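Pyroglutatmate porin OpdO (Pseudomonas aeruginosa, PDB 3SZV) forms a beta-barrel channel of the OprD porin family in the bacterial outer membrane, probably letting small carboxylate solutes such as pyroglutamate pass. Local coordinates at residues Ser118-Val124 against Ala149-Glu155; Leu19-Ala25 against Arg57-Ser63; Tyr33-Arg39 against Asp386-Leu392. All blocks are in the same frame, centred on the assembly; numbering follows the deposited sequence.

Contact 1: residues Ser118-Val124 against Ala149-Glu155. With C8E ((hydroxyethyloxy)tri(ethyloxy)octane), chain F.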
loop_
_atom_site.group_PDB
_atom_site.type_symbol
_atom_site.label_atom_id
_atom_site.label_comp_id
_atom_site.label_asym_id
_atom_site.label_seq_id
_atom_site.Cartn_x
_atom_site.Cartn_y
_atom_site.Cartn_z
ATOM N N SER A 118 -1.003 12.248 -24.628
ATOM C CA SER A 118 0.427 11.985 -24.696
ATOM C C SER A 118 0.804 10.878 -23.713
ATOM O O SER A 118 0.332 9.746 -23.839
ATOM C CB SER A 118 1.212 13.264 -24.419
ATOM O OG SER A 118 2.591 13.089 -24.677
ATOM N N ASN A 119 1.635 11.210 -22.722
ATOM C CA ASN A 119 2.064 10.243 -21.717
ATOM C C ASN A 119 1.527 10.586 -20.329
ATOM O O ASN A 119 2.214 10.411 -19.321
ATOM C CB ASN A 119 3.588 10.169 -21.669
ATOM C CG ASN A 119 4.105 8.763 -21.862
ATOM O OD1 ASN A 119 4.287 8.016 -20.900
ATOM N ND2 ASN A 119 4.342 8.389 -23.115
ATOM N N SER A 120 0.299 11.086 -20.290
ATOM C CA SER A 120 -0.331 11.489 -19.042
ATOM C C SER A 120 -1.711 10.848 -18.932
ATOM O O SER A 120 -2.374 10.586 -19.947
ATOM C CB SER A 120 -0.444 13.012 -18.958
ATOM O OG SER A 120 0.839 13.623 -18.952
ATOM N N LEU A 121 -2.140 10.593 -17.704
ATOM C CA LEU A 121 -3.360 9.853 -17.451
ATOM C C LEU A 121 -4.094 10.418 -16.244
ATOM O O LEU A 121 -3.509 10.592 -15.172
ATOM C CB LEU A 121 -3.035 8.378 -17.198
ATOM C CG LEU A 121 -4.213 7.443 -16.909
ATOM C CD1 LEU A 121 -5.118 7.307 -18.135
ATOM C CD2 LEU A 121 -3.704 6.074 -16.495
ATOM N N LEU A 122 -5.377 10.698 -16.430
ATOM C CA LEU A 122 -6.252 11.168 -15.367
ATOM C C LEU A 122 -7.309 10.109 -15.082
ATOM O O LEU A 122 -7.932 9.579 -16.011
ATOM C CB LEU A 122 -6.941 12.466 -15.803
ATOM C CG LEU A 122 -8.027 12.990 -14.861
ATOM C CD1 LEU A 122 -7.428 13.412 -13.540
ATOM C CD2 LEU A 122 -8.760 14.169 -15.510
ATOM N N LYS A 123 -7.496 9.803 -13.804
ATOM C CA LYS A 123 -8.543 8.886 -13.346
ATOM C C LYS A 123 -9.432 9.615 -12.352
ATOM O O LYS A 123 -8.939 10.317 -11.466
ATOM C CB LYS A 123 -7.923 7.658 -12.666
ATOM C CG LYS A 123 -7.199 6.725 -13.613
ATOM C CD LYS A 123 -6.611 5.549 -12.850
ATOM C CE LYS A 123 -5.812 4.652 -13.775
ATOM N NZ LYS A 123 -5.389 3.412 -13.067
ATOM N N VAL A 124 -10.737 9.448 -12.507
ATOM C CA VAL A 124 -11.714 10.070 -11.631
ATOM C C VAL A 124 -12.751 9.042 -11.186
ATOM O O VAL A 124 -13.393 8.392 -12.020
ATOM C CB VAL A 124 -12.440 11.217 -12.353
ATOM C CG1 VAL A 124 -13.508 11.814 -11.451
ATOM C CG2 VAL A 124 -11.446 12.291 -12.795
ATOM N N ALA A 149 -9.782 12.134 -7.636
ATOM C CA ALA A 149 -9.154 12.293 -8.934
ATOM C C ALA A 149 -7.653 12.143 -8.765
ATOM O O ALA A 149 -7.066 12.680 -7.811
ATOM C CB ALA A 149 -9.500 13.654 -9.530
ATOM N N LEU A 150 -7.031 11.408 -9.682
ATOM C CA LEU A 150 -5.598 11.122 -9.644
ATOM C C LEU A 150 -5.007 11.395 -11.013
ATOM O O LEU A 150 -5.475 10.868 -12.023
ATOM C CB LEU A 150 -5.349 9.660 -9.245
ATOM C CG LEU A 150 -3.916 9.143 -9.383
ATOM C CD1 LEU A 150 -2.996 9.815 -8.369
ATOM C CD2 LEU A 150 -3.872 7.618 -9.217
ATOM N N LEU A 151 -3.983 12.240 -11.046
ATOM C CA LEU A 151 -3.319 12.603 -12.288
ATOM C C LEU A 151 -1.888 12.099 -12.272
ATOM O O LEU A 151 -1.170 12.280 -11.283
ATOM C CB LEU A 151 -3.345 14.124 -12.470
ATOM C CG LEU A 151 -2.667 14.690 -13.717
ATOM C CD1 LEU A 151 -3.319 14.180 -15.003
ATOM C CD2 LEU A 151 -2.696 16.209 -13.656
ATOM N N ASP A 152 -1.464 11.482 -13.368
ATOM C CA ASP A 152 -0.120 10.936 -13.498
ATOM C C ASP A 152 0.478 11.465 -14.794
ATOM O O ASP A 152 -0.034 11.175 -15.871
ATOM C CB ASP A 152 -0.183 9.403 -13.528
ATOM C CG ASP A 152 1.185 8.753 -13.455
ATOM O OD1 ASP A 152 2.055 9.057 -14.299
ATOM O OD2 ASP A 152 1.398 7.922 -12.553
ATOM N N VAL A 153 1.544 12.253 -14.696
ATOM C CA VAL A 153 2.137 12.932 -15.840
ATOM C C VAL A 153 3.564 12.445 -16.055
ATOM O O VAL A 153 4.432 12.652 -15.194
ATOM C CB VAL A 153 2.156 14.467 -15.615
ATOM C CG1 VAL A 153 2.938 15.184 -16.715
ATOM C CG2 VAL A 153 0.730 15.013 -15.520
ATOM N N GLN A 154 3.819 11.807 -17.194
ATOM C CA GLN A 154 5.152 11.291 -17.504
ATOM C C GLN A 154 5.641 11.819 -18.848
ATOM O O GLN A 154 5.921 11.058 -19.776
ATOM C CB GLN A 154 5.168 9.757 -17.455
ATOM C CG GLN A 154 4.941 9.229 -16.039
ATOM C CD GLN A 154 4.976 7.716 -15.939
ATOM O OE1 GLN A 154 5.916 7.073 -16.401
ATOM N NE2 GLN A 154 3.952 7.142 -15.313
ATOM N N GLU A 155 5.746 13.140 -18.935
ATOM C CA GLU A 155 6.104 13.806 -20.182
ATOM C C GLU A 155 7.585 14.182 -20.250
ATOM O O GLU A 155 8.131 14.397 -21.335
ATOM C CB GLU A 155 5.259 15.070 -20.367
ATOM C CG GLU A 155 3.757 14.845 -20.348
ATOM C CD GLU A 155 3.258 14.058 -21.539
ATOM O OE1 GLU A 155 2.211 13.394 -21.394
ATOM O OE2 GLU A 155 3.897 14.104 -22.613
HETATM C C13 C8E F . -0.863 17.417 -18.641
HETATM C C14 C8E F . -0.913 17.051 -20.118
HETATM O O15 C8E F . 0.407 17.048 -20.614
HETATM C C16 C8E F . 0.526 17.588 -21.915
HETATM C C17 C8E F . 0.977 16.491 -22.870
HETATM O O18 C8E F . 0.798 16.929 -24.202
HETATM C C19 C8E F . 2.004 17.158 -24.894
HETATM C C20 C8E F . 1.948 16.428 -26.234
HETATM O O21 C8E F . 3.246 16.295 -26.770
HETATM O O HOH W 1 1.194 8.569 -17.126
HETATM O O HOH W 2 -4.058 8.636 -13.169
#
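Carboxylate oxygen OE1 of Glu155 is gripped by two donors, one in the turn before strand 120-124 and one at the strand's first residue. The backbone N of Asn119 meets it at 2.6 Å on its syn side but tilted out of the carboxylate plane, through a bent bond (137° at the hydrogen). Ser120 OG takes the anti lone pair instead, 2.8 Å from Glu155 OE1. The other oxygen is engaged as well: Ser118 OG donates to the syn lone pair of Glu155 OE2 at 2.6 Å. A fold at chi2 (-68°) turns the glutamate chain back across the strand end, and three consecutive residues thereby share one carboxylate, which probably steadies this tight turn. Glycol carbon C17 of a bound C8E detergent lies 3.6 Å from Glu155 CD and covers this corner.

Beyond the turn the segments run antiparallel, Leu121 pairing with Asp152 and Lys123 with Leu150 as hydrogen-bonded pairs. Ser120, Leu122, Val124, Ala149, Leu151 and Val153 point out of the barrel. Among them Val124 CG2 meets Ala149 CB at 4.0 Å, and Leu122 CB lies against Leu151 CD1. Apart from Ser120 these side chains are apolar, which suits a surface facing lipid. The inward face is more polar: Gln154 NE2, with its amide plane aimed at the acceptor, donates almost straight (168°) to Asp152 OD1 at 2.9 Å, and a water joins that oxygen to Asn119 O. A second water links the carbonyls of Leu121 and Leu150.

On one flank strand 106-117 continues the barrel wall through backbone bonds of Leu122 with Ala115 and Val124 with Ala113. Strand 159-170 does so on the other, pairing with Ala149, Leu151 and Val153, while Leu150 reaches inward to Leu127 and Phe129.

Contact 2: residues Leu19-Ala25 against Arg57-Ser63. With C8E ((hydroxyethyloxy)tri(ethyloxy)octane), chain D.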
loop_
_atom_site.group_PDB
_atom_site.type_symbol
_atom_site.label_atom_id
_atom_site.label_comp_id
_atom_site.label_asym_id
_atom_site.label_seq_id
_atom_site.Cartn_x
_atom_site.Cartn_y
_atom_site.Cartn_z
ATOM N N LEU A 19 -13.469 1.387 -26.898
ATOM C CA LEU A 19 -13.407 1.134 -25.447
ATOM C C LEU A 19 -13.449 -0.359 -25.152
ATOM O O LEU A 19 -12.729 -0.868 -24.284
ATOM C CB LEU A 19 -14.573 1.817 -24.719
ATOM C CG LEU A 19 -14.289 3.155 -24.036
ATOM C CD1 LEU A 19 -13.898 4.221 -25.039
ATOM C CD2 LEU A 19 -15.487 3.608 -23.202
ATOM N N VAL A 20 -14.312 -1.063 -25.868
ATOM C CA VAL A 20 -14.484 -2.486 -25.641
ATOM C C VAL A 20 -13.402 -3.296 -26.350
ATOM O O VAL A 20 -12.837 -4.225 -25.777
ATOM C CB VAL A 20 -15.871 -2.964 -26.093
ATOM C CG1 VAL A 20 -15.927 -4.484 -26.108
ATOM C CG2 VAL A 20 -16.952 -2.374 -25.189
ATOM N N GLU A 21 -13.100 -2.927 -27.587
ATOM C CA GLU A 21 -12.177 -3.709 -28.404
ATOM C C GLU A 21 -10.829 -3.913 -27.729
ATOM O O GLU A 21 -10.242 -4.998 -27.803
ATOM C CB GLU A 21 -11.972 -3.032 -29.760
ATOM C CG GLU A 21 -10.980 -3.735 -30.673
ATOM C CD GLU A 21 -11.599 -4.899 -31.422
ATOM O OE1 GLU A 21 -12.814 -5.142 -31.250
ATOM O OE2 GLU A 21 -10.872 -5.568 -32.188
ATOM N N ASP A 22 -10.345 -2.866 -27.070
ATOM C CA ASP A 22 -9.031 -2.891 -26.447
ATOM C C ASP A 22 -9.119 -3.124 -24.939
ATOM O O ASP A 22 -8.141 -2.929 -24.214
ATOM C CB ASP A 22 -8.286 -1.576 -26.716
ATOM C CG ASP A 22 -7.967 -1.370 -28.177
ATOM O OD1 ASP A 22 -7.778 -0.202 -28.580
ATOM O OD2 ASP A 22 -7.911 -2.370 -28.922
ATOM N N SER A 23 -10.295 -3.531 -24.468
ATOM C CA SER A 23 -10.486 -3.761 -23.040
ATOM C C SER A 23 -9.921 -5.104 -22.582
ATOM O O SER A 23 -9.671 -6.003 -23.388
ATOM C CB SER A 23 -11.968 -3.676 -22.676
ATOM O OG SER A 23 -12.682 -4.799 -23.148
ATOM N N HIS A 24 -9.729 -5.230 -21.273
ATOM C CA HIS A 24 -9.353 -6.496 -20.661
ATOM C C HIS A 24 -10.081 -6.617 -19.331
ATOM O O HIS A 24 -10.518 -5.622 -18.757
ATOM C CB HIS A 24 -7.845 -6.579 -20.441
ATOM C CG HIS A 24 -7.062 -6.538 -21.713
ATOM N ND1 HIS A 24 -7.071 -7.575 -22.622
ATOM C CD2 HIS A 24 -6.269 -5.578 -22.243
ATOM C CE1 HIS A 24 -6.309 -7.258 -23.654
ATOM N NE2 HIS A 24 -5.809 -6.052 -23.449
ATOM N N ALA A 25 -10.215 -7.841 -18.848
ATOM C CA ALA A 25 -10.964 -8.096 -17.632
ATOM C C ALA A 25 -10.403 -9.320 -16.925
ATOM O O ALA A 25 -9.884 -10.245 -17.555
ATOM C CB ALA A 25 -12.458 -8.284 -17.938
ATOM N N ARG A 57 -12.335 -7.128 -12.222
ATOM C CA ARG A 57 -11.666 -5.923 -12.706
ATOM C C ARG A 57 -11.873 -5.767 -14.210
ATOM O O ARG A 57 -11.577 -6.681 -14.973
ATOM C CB ARG A 57 -10.168 -5.993 -12.395
ATOM C CG ARG A 57 -9.823 -5.970 -10.903
ATOM C CD ARG A 57 -8.327 -6.220 -10.678
ATOM N NE ARG A 57 -7.925 -6.104 -9.272
ATOM C CZ ARG A 57 -7.766 -7.129 -8.435
ATOM N NH1 ARG A 57 -7.978 -8.378 -8.844
ATOM N NH2 ARG A 57 -7.389 -6.905 -7.183
ATOM N N LEU A 58 -12.403 -4.624 -14.632
ATOM C CA LEU A 58 -12.504 -4.319 -16.052
ATOM C C LEU A 58 -11.722 -3.046 -16.337
ATOM O O LEU A 58 -11.870 -2.049 -15.630
ATOM C CB LEU A 58 -13.950 -4.141 -16.499
ATOM C CG LEU A 58 -14.063 -3.687 -17.961
ATOM C CD1 LEU A 58 -14.942 -4.629 -18.781
ATOM C CD2 LEU A 58 -14.557 -2.247 -18.062
ATOM N N GLU A 59 -10.871 -3.093 -17.357
ATOM C CA GLU A 59 -10.152 -1.911 -17.806
ATOM C C GLU A 59 -10.438 -1.687 -19.282
ATOM O O GLU A 59 -10.062 -2.511 -20.120
ATOM C CB GLU A 59 -8.646 -2.075 -17.608
ATOM C CG GLU A 59 -8.181 -1.861 -16.184
ATOM C CD GLU A 59 -6.687 -1.599 -16.101
ATOM O OE1 GLU A 59 -5.950 -2.010 -17.025
ATOM O OE2 GLU A 59 -6.253 -0.966 -15.116
ATOM N N SER A 60 -11.104 -0.586 -19.616
ATOM C CA SER A 60 -11.442 -0.338 -21.014
ATOM C C SER A 60 -10.220 0.097 -21.790
ATOM O O SER A 60 -9.181 0.454 -21.214
ATOM C CB SER A 60 -12.524 0.742 -21.161
ATOM O OG SER A 60 -11.966 2.046 -21.017
ATOM N N GLY A 61 -10.357 0.056 -23.108
ATOM C CA GLY A 61 -9.420 0.729 -23.979
ATOM C C GLY A 61 -9.742 2.210 -23.970
ATOM O O GLY A 61 -10.570 2.673 -23.177
ATOM N N PHE A 62 -9.085 2.956 -24.849
ATOM C CA PHE A 62 -9.325 4.388 -24.961
ATOM C C PHE A 62 -9.889 4.722 -26.329
ATOM O O PHE A 62 -9.513 4.117 -27.342
ATOM C CB PHE A 62 -8.028 5.173 -24.769
ATOM C CG PHE A 62 -7.493 5.133 -23.368
ATOM C CD1 PHE A 62 -7.798 6.139 -22.457
ATOM C CD2 PHE A 62 -6.695 4.083 -22.955
ATOM C CE1 PHE A 62 -7.294 6.093 -21.151
ATOM C CE2 PHE A 62 -6.192 4.030 -21.668
ATOM C CZ PHE A 62 -6.492 5.035 -20.766
ATOM N N SER A 63 -10.779 5.704 -26.373
ATOM C CA SER A 63 -11.225 6.229 -27.661
ATOM C C SER A 63 -10.054 6.898 -28.390
ATOM O O SER A 63 -9.180 7.511 -27.760
ATOM C CB SER A 63 -12.382 7.210 -27.467
ATOM O OG SER A 63 -12.014 8.272 -26.605
HETATM C C1 C8E D . -16.963 7.290 -23.430
HETATM C C2 C8E D . -15.866 7.509 -24.468
HETATM C C3 C8E D . -16.442 7.837 -25.842
HETATM C C4 C8E D . -15.904 9.172 -26.341
HETATM C C5 C8E D . -15.387 9.095 -27.774
HETATM C C6 C8E D . -15.362 10.483 -28.400
HETATM C C7 C8E D . -14.961 10.418 -29.869
HETATM C C8 C8E D . -13.712 11.245 -30.149
HETATM O O HOH W 3 -6.906 1.644 -26.291
HETATM O O HOH W 4 -7.124 -2.334 -21.099
#
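The base of the first beta hairpin of the barrel, strands 24-38 and 49-59, is where the end of helix 10-21 is fastened to the wall, by a bond from Gly61 N to Leu19 O at 2.8 Å. Gly61 CA lies 3.8 Å from Asp22 CB, so the glycine lets the chain pass close against Asp22, the first residue beyond the helix. A water continues the link, donating to Asp22 OD1 and accepting from Phe62 N. The side chain of Leu19 packs over Ser60 and Ser63: its CG sits 4.0 Å from Ser60 OG, and its CD1 comes 3.7 Å from Ser63 N. The octyl tail of a C8E detergent lies against both methyls of that leucine and also touches Ser63 CB.

Two serines brace the bends. With chi1 at 72°, Ser23 OG lies between its own N and carbonyl carbon and donates to Val20 O at 2.7 Å, on a lone pair in the carbonyl plane; Ser23 N reaches the same oxygen, and Trp401 NE1 bonds to the hydroxyl. Ser60 OG likewise turns to the neighbouring Gly61 O, 2.6 Å away, and also meets Val71 N. Regular pairing then begins with His24 and Glu59, which exchange two backbone bonds; the one from Glu59 N to His24 O is almost straight (177°).

Strand 67-81 lies beyond, bonded to Leu58 and Ser60, whereas Ala25 pairs with the chain end at Leu400 and Trp401. Farther along, Phe62 leans on Lys114 and Arg116 of strand 106-117.

Contact 3: residues Tyr33-Arg39 against Asp386-Leu392; sequences YFNRDFR and DLDENRL
Arg36 NE donates to Glu389 OE1 across the strands at a short 2.5 Å, and this salt bridge is nearly coplanar, the guanidinium and carboxylate lying 14° apart. Arg36 NH2 adds a weak bond to the same oxygen. One face of the guanidinium carries Leu387 CD2, 3.4 Å from Arg36 NE, while the leucine's other methyl, CD1, sits 3.9 Å over the centre of the Phe38 ring in a CH-pi contact. Phe34 CE1 approaches Glu389 OE1 at 3.4 Å.

Behind this first shell, Arg391 grips Glu389 OE2 side-on with two nitrogens, NE at 2.7 Å from above the carboxylate plane and NH2 tilted from it on the syn side, both from the same face. Glu389, extended with CG anti to the backbone N (chi1 179°), thus stands between two arginines, an environment that would probably favour its ionised form.

The backbones belong to the first and last strands of the barrel, 24-38 and 387-399, whose antiparallel pairing closes the cylinder; the bond from Asp37 N to Asp388 O is straight at 179°. Phe34, Arg36, Leu387, Glu389 and Arg391 face inward, where Gln301 bonds Glu389 OE2 and Ile302 covers Arg36 and Leu387. On the outward face one water joins Asn35 OD1 to Asn390 ND2, and another links Asp37 O with Asp388 OD1, which also pairs with Arg380. Asn390 OD1 is held by Trp374 and Asn376 of strand 371-381.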
loop_
_atom_site.group_PDB
_atom_site.type_symbol
_atom_site.label_atom_id
_atom_site.label_comp_id
_atom_site.label_asym_id
_atom_site.label_seq_id
_atom_site.Cartn_x
_atom_site.Cartn_y
_atom_site.Cartn_z
ATOM N N TYR A 33 -8.496 -16.441 5.845
ATOM C CA TYR A 33 -8.694 -16.814 7.235
ATOM C C TYR A 33 -7.751 -16.005 8.112
ATOM O O TYR A 33 -6.572 -15.825 7.790
ATOM C CB TYR A 33 -8.466 -18.306 7.455
ATOM C CG TYR A 33 -8.546 -18.682 8.913
ATOM C CD1 TYR A 33 -9.772 -18.820 9.546
ATOM C CD2 TYR A 33 -7.394 -18.877 9.661
ATOM C CE1 TYR A 33 -9.850 -19.157 10.889
ATOM C CE2 TYR A 33 -7.460 -19.215 10.999
ATOM C CZ TYR A 33 -8.689 -19.352 11.605
ATOM O OH TYR A 33 -8.754 -19.688 12.940
ATOM N N PHE A 34 -8.281 -15.517 9.224
ATOM C CA PHE A 34 -7.549 -14.611 10.083
ATOM C C PHE A 34 -7.781 -15.023 11.530
ATOM O O PHE A 34 -8.917 -15.253 11.941
ATOM C CB PHE A 34 -8.070 -13.195 9.816
ATOM C CG PHE A 34 -7.496 -12.143 10.711
ATOM C CD1 PHE A 34 -6.400 -11.395 10.307
ATOM C CD2 PHE A 34 -8.071 -11.876 11.946
ATOM C CE1 PHE A 34 -5.877 -10.411 11.126
ATOM C CE2 PHE A 34 -7.556 -10.892 12.764
ATOM C CZ PHE A 34 -6.455 -10.160 12.354
ATOM N N ASN A 35 -6.707 -15.139 12.305
ATOM C CA ASN A 35 -6.850 -15.416 13.727
ATOM C C ASN A 35 -5.933 -14.514 14.533
ATOM O O ASN A 35 -4.752 -14.362 14.202
ATOM C CB ASN A 35 -6.561 -16.892 14.030
ATOM C CG ASN A 35 -6.676 -17.221 15.502
ATOM O OD1 ASN A 35 -5.681 -17.222 16.227
ATOM N ND2 ASN A 35 -7.892 -17.514 15.952
ATOM N N ARG A 36 -6.488 -13.894 15.570
ATOM C CA ARG A 36 -5.697 -13.125 16.517
ATOM C C ARG A 36 -5.854 -13.695 17.914
ATOM O O ARG A 36 -6.968 -13.830 18.423
ATOM C CB ARG A 36 -6.103 -11.650 16.513
ATOM C CG ARG A 36 -5.454 -10.840 15.416
ATOM C CD ARG A 36 -5.434 -9.354 15.752
ATOM N NE ARG A 36 -4.625 -8.608 14.793
ATOM C CZ ARG A 36 -4.484 -7.287 14.789
ATOM N NH1 ARG A 36 -5.099 -6.545 15.699
ATOM N NH2 ARG A 36 -3.726 -6.707 13.866
ATOM N N ASP A 37 -4.729 -14.034 18.526
ATOM C CA ASP A 37 -4.715 -14.564 19.878
ATOM C C ASP A 37 -3.974 -13.588 20.779
ATOM O O ASP A 37 -2.785 -13.349 20.598
ATOM C CB ASP A 37 -4.021 -15.928 19.886
ATOM C CG ASP A 37 -3.906 -16.519 21.277
ATOM O OD1 ASP A 37 -4.717 -16.152 22.151
ATOM O OD2 ASP A 37 -3.004 -17.354 21.496
ATOM N N PHE A 38 -4.674 -13.016 21.754
ATOM C CA PHE A 38 -4.027 -12.104 22.691
ATOM C C PHE A 38 -3.531 -12.848 23.924
ATOM O O PHE A 38 -4.261 -13.645 24.512
ATOM C CB PHE A 38 -4.965 -10.964 23.086
ATOM C CG PHE A 38 -5.253 -10.004 21.968
ATOM C CD1 PHE A 38 -4.431 -8.909 21.748
ATOM C CD2 PHE A 38 -6.340 -10.198 21.133
ATOM C CE1 PHE A 38 -4.695 -8.023 20.712
ATOM C CE2 PHE A 38 -6.606 -9.318 20.101
ATOM C CZ PHE A 38 -5.782 -8.230 19.889
ATOM N N ARG A 39 -2.284 -12.588 24.308
ATOM C CA ARG A 39 -1.680 -13.262 25.450
ATOM C C ARG A 39 -2.390 -12.907 26.755
ATOM O O ARG A 39 -2.848 -11.779 26.938
ATOM C CB ARG A 39 -0.184 -12.939 25.552
ATOM C CG ARG A 39 0.727 -14.068 25.081
ATOM C CD ARG A 39 1.694 -14.514 26.175
ATOM N NE ARG A 39 2.759 -13.541 26.396
ATOM C CZ ARG A 39 3.736 -13.681 27.288
ATOM N NH1 ARG A 39 3.794 -14.760 28.065
ATOM N NH2 ARG A 39 4.658 -12.734 27.409
ATOM N N ASP A 386 0.042 -7.690 23.785
ATOM C CA ASP A 386 0.802 -8.794 23.194
ATOM C C ASP A 386 -0.152 -9.624 22.362
ATOM O O ASP A 386 -1.246 -9.954 22.821
ATOM C CB ASP A 386 1.400 -9.686 24.281
ATOM C CG ASP A 386 2.555 -9.036 25.006
ATOM O OD1 ASP A 386 3.135 -9.702 25.898
ATOM O OD2 ASP A 386 2.882 -7.879 24.684
ATOM N N LEU A 387 0.277 -9.999 21.158
ATOM C CA LEU A 387 -0.610 -10.633 20.202
ATOM C C LEU A 387 0.139 -11.638 19.340
ATOM O O LEU A 387 1.317 -11.454 19.047
ATOM C CB LEU A 387 -1.230 -9.556 19.303
ATOM C CG LEU A 387 -1.869 -9.984 17.985
ATOM C CD1 LEU A 387 -3.173 -10.717 18.249
ATOM C CD2 LEU A 387 -2.112 -8.775 17.102
ATOM N N ASP A 388 -0.552 -12.700 18.945
ATOM C CA ASP A 388 -0.070 -13.575 17.886
ATOM C C ASP A 388 -1.150 -13.622 16.824
ATOM O O ASP A 388 -2.335 -13.726 17.140
ATOM C CB ASP A 388 0.234 -14.986 18.394
ATOM C CG ASP A 388 1.573 -15.071 19.101
ATOM O OD1 ASP A 388 1.639 -14.604 20.245
ATOM O OD2 ASP A 388 2.553 -15.584 18.505
ATOM N N GLU A 389 -0.740 -13.534 15.568
ATOM C CA GLU A 389 -1.683 -13.464 14.465
ATOM C C GLU A 389 -1.280 -14.443 13.379
ATOM O O GLU A 389 -0.108 -14.538 13.008
ATOM C CB GLU A 389 -1.707 -12.039 13.912
ATOM C CG GLU A 389 -2.636 -11.821 12.732
ATOM C CD GLU A 389 -2.583 -10.388 12.249
ATOM O OE1 GLU A 389 -3.135 -9.504 12.934
ATOM O OE2 GLU A 389 -1.963 -10.140 11.200
ATOM N N ASN A 390 -2.259 -15.174 12.869
ATOM C CA ASN A 390 -2.038 -15.997 11.695
ATOM C C ASN A 390 -3.018 -15.597 10.610
ATOM O O ASN A 390 -4.193 -15.364 10.889
ATOM C CB ASN A 390 -2.183 -17.481 12.034
ATOM C CG ASN A 390 -1.013 -18.003 12.839
ATOM O OD1 ASN A 390 0.007 -18.408 12.282
ATOM N ND2 ASN A 390 -1.153 -18.000 14.164
ATOM N N ARG A 391 -2.516 -15.476 9.384
ATOM C CA ARG A 391 -3.365 -15.276 8.213
ATOM C C ARG A 391 -3.115 -16.414 7.247
ATOM O O ARG A 391 -1.979 -16.851 7.056
ATOM C CB ARG A 391 -3.065 -13.948 7.519
ATOM C CG ARG A 391 -3.178 -12.730 8.417
ATOM C CD ARG A 391 -2.938 -11.428 7.671
ATOM N NE ARG A 391 -2.835 -10.310 8.605
ATOM C CZ ARG A 391 -3.019 -9.032 8.287
ATOM N NH1 ARG A 391 -3.329 -8.687 7.044
ATOM N NH2 ARG A 391 -2.898 -8.096 9.220
ATOM N N LEU A 392 -4.187 -16.909 6.644
ATOM C CA LEU A 392 -4.063 -17.891 5.586
ATOM C C LEU A 392 -4.871 -17.357 4.428
ATOM O O LEU A 392 -6.073 -17.117 4.565
ATOM C CB LEU A 392 -4.607 -19.250 6.017
ATOM C CG LEU A 392 -4.368 -20.373 5.011
ATOM C CD1 LEU A 392 -2.878 -20.497 4.711
ATOM C CD2 LEU A 392 -4.930 -21.689 5.529
HETATM O O HOH W 5 -2.874 -16.570 16.081
HETATM O O HOH W 6 -0.556 -14.327 21.857
#

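From the N terminus, the chain opens contact 2 at residues 19-25 and soon afterwards, on the same strand 24-38, opens contact 3. Contact 2 closes first, at 57-63, completing the base of the first hairpin; contact 3 stays open until 386-392, so the two cross. Contact 1 opens at 118-124 and closes at 149-155 entirely within that long span, after contact 2 is complete. Contacts 1 and 2 lie about 17 Å apart between centres and touch where Leu121 CD1 packs on Phe62 CZ at 3.7 Å. Contact 3, about 40 Å from either by centres, joins the first and last strands of the barrel wall, whereas contacts 1 and 2 tie strands that are adjacent within it.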